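Local coordinates for VipE (Legionella pneumophila subsp. pneumophila str. Philadelphia 1, PDB 4QN8), which is of unknown molecular function but belongs to the effectors of Legionella pneumophila and is represented here by the largely helical N-terminal part of the full-length protein, at residues 75-78 and 79-83. Sequence-based numbering, arbitrary orientation.
Sequences SEIL and HQLTS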
loop_
_atom_site.group_PDB
_atom_site.type_symbol
_atom_site.label_atom_id
_atom_site.label_comp_id
_atom_site.label_asym_id
_atom_site.label_seq_id
_atom_site.Cartn_x
_atom_site.Cartn_y
_atom_site.Cartn_z
ATOM N N SER A 75 -2.972 -2.440 15.553
ATOM C CA SER A 75 -4.041 -2.402 14.530
ATOM C C SER A 75 -4.638 -1.011 14.335
ATOM O O SER A 75 -4.934 -0.604 13.205
ATOM C CB SER A 75 -5.145 -3.424 14.800
ATOM O OG SER A 75 -5.788 -3.220 16.056
ATOM N N GLU A 76 -4.830 -0.287 15.433
ATOM C CA GLU A 76 -5.343 1.080 15.333
ATOM C C GLU A 76 -4.320 2.053 14.746
ATOM O O GLU A 76 -4.700 2.971 14.025
ATOM C CB GLU A 76 -5.896 1.584 16.673
ATOM C CG GLU A 76 -7.234 0.953 17.076
ATOM C CD GLU A 76 -8.441 1.486 16.302
ATOM O OE1 GLU A 76 -8.257 2.188 15.284
ATOM O OE2 GLU A 76 -9.586 1.193 16.720
ATOM N N ILE A 77 -3.030 1.856 15.033
ATOM C CA ILE A 77 -1.988 2.647 14.353
ATOM C C ILE A 77 -2.003 2.393 12.843
ATOM O O ILE A 77 -1.928 3.329 12.035
ATOM C CB ILE A 77 -0.567 2.392 14.916
ATOM C CG1 ILE A 77 -0.454 2.896 16.361
ATOM C CG2 ILE A 77 0.480 3.094 14.052
ATOM C CD1 ILE A 77 -0.211 4.389 16.475
ATOM N N LEU A 78 -2.106 1.124 12.459
ATOM C CA LEU A 78 -2.254 0.765 11.059
ATOM C C LEU A 78 -3.495 1.400 10.436
ATOM O O LEU A 78 -3.437 1.897 9.304
ATOM C CB LEU A 78 -2.303 -0.759 10.930
ATOM C CG LEU A 78 -2.783 -1.346 9.613
ATOM C CD1 LEU A 78 -1.771 -1.093 8.496
ATOM C CD2 LEU A 78 -3.006 -2.843 9.840
ATOM N N HIS A 79 -4.605 1.413 11.163
ATOM C CA HIS A 79 -5.832 1.983 10.591
ATOM C C HIS A 79 -5.652 3.476 10.334
ATOM O O HIS A 79 -6.045 4.002 9.292
ATOM C CB HIS A 79 -7.030 1.761 11.503
ATOM C CG HIS A 79 -8.313 2.224 10.903
ATOM N ND1 HIS A 79 -8.985 1.489 9.950
ATOM C CD2 HIS A 79 -9.024 3.362 11.080
ATOM C CE1 HIS A 79 -10.073 2.149 9.580
ATOM N NE2 HIS A 79 -10.116 3.290 10.246
ATOM N N GLN A 80 -5.039 4.145 11.302
ATOM C CA GLN A 80 -4.818 5.592 11.263
ATOM C C GLN A 80 -3.867 5.920 10.112
ATOM O O GLN A 80 -4.117 6.844 9.329
ATOM C CB GLN A 80 -4.215 6.006 12.612
ATOM C CG GLN A 80 -4.128 7.475 12.937
ATOM C CD GLN A 80 -3.584 7.684 14.355
ATOM O OE1 GLN A 80 -2.481 7.226 14.676
ATOM N NE2 GLN A 80 -4.368 8.347 15.215
ATOM N N LEU A 81 -2.789 5.152 9.982
ATOM C CA LEU A 81 -1.848 5.382 8.883
ATOM C C LEU A 81 -2.541 5.203 7.537
ATOM O O LEU A 81 -2.392 6.030 6.640
ATOM C CB LEU A 81 -0.633 4.451 8.963
ATOM C CG LEU A 81 0.453 4.773 9.988
ATOM C CD1 LEU A 81 1.465 3.632 10.037
ATOM C CD2 LEU A 81 1.142 6.090 9.661
ATOM N N THR A 82 -3.322 4.142 7.398
ATOM C CA THR A 82 -3.997 3.896 6.125
ATOM C C THR A 82 -4.969 5.029 5.769
ATOM O O THR A 82 -5.057 5.458 4.603
ATOM C CB THR A 82 -4.726 2.554 6.183
ATOM O OG1 THR A 82 -3.753 1.526 6.395
ATOM C CG2 THR A 82 -5.476 2.269 4.873
ATOM N N SER A 83 -5.683 5.533 6.762
ATOM C CA SER A 83 -6.623 6.629 6.517
ATOM C C SER A 83 -5.905 7.899 6.079
ATOM O O SER A 83 -6.369 8.606 5.171
ATOM C CB SER A 83 -7.451 6.933 7.769
ATOM O OG SER A 83 -8.335 5.870 8.057
#
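Leu78 and Thr82, one helical turn apart, meet side by side and point the same way, and the carbonyl oxygen of Leu78 serves both the main chain and the hydroxyl of Thr82. Thr82 N lies 2.9 Å from Leu78 O, and Thr82 OG1 gives a second hydrogen bond of 2.9 Å to that same Leu78 O. The two donors arrive from opposite faces of the carbonyl plane, one oxygen accepting both; the buried hydroxyl thus has a partner within its own helix. With OG1 beside the backbone N, anti to the carbonyl carbon (chi1 -62°), the hydroxyl faces back down the preceding turn. Leu78 CD1 runs up to within 3.9 Å of Thr82 OG1, and the pair turns inward against Phe107 and Glu111 of helix 103-114.

The example is a regular alpha-helix, the start of helix 75-88 in an all-helical fold, where i to i+4 bonds set the spacing of the side chains. His79 N bonds to Ser75 O at 2.9 Å, with a more bent N-H angle of 145°. The imidazole of His79, with CG anti to the backbone N (chi1 -175°), leads off the helix to stack on His122, while ND1 is hydrogen-bonded to Glu111 OE2. Glu76 lies alongside, OE1 4.0 Å from His79 CB, its carboxylate almost perpendicular to the ring; OE2 has a long, weak ion pair with Lys118. On a different side of the helix Ile77 divides its two arms between neighbours: CG2 meets Leu81 CD1 at 4.2 Å, whereas CD1, ending the other branch, lies 4.1 Å from Gln80 OE1. Beneath them Leu81 N bonds to Ile77 O at 2.9 Å.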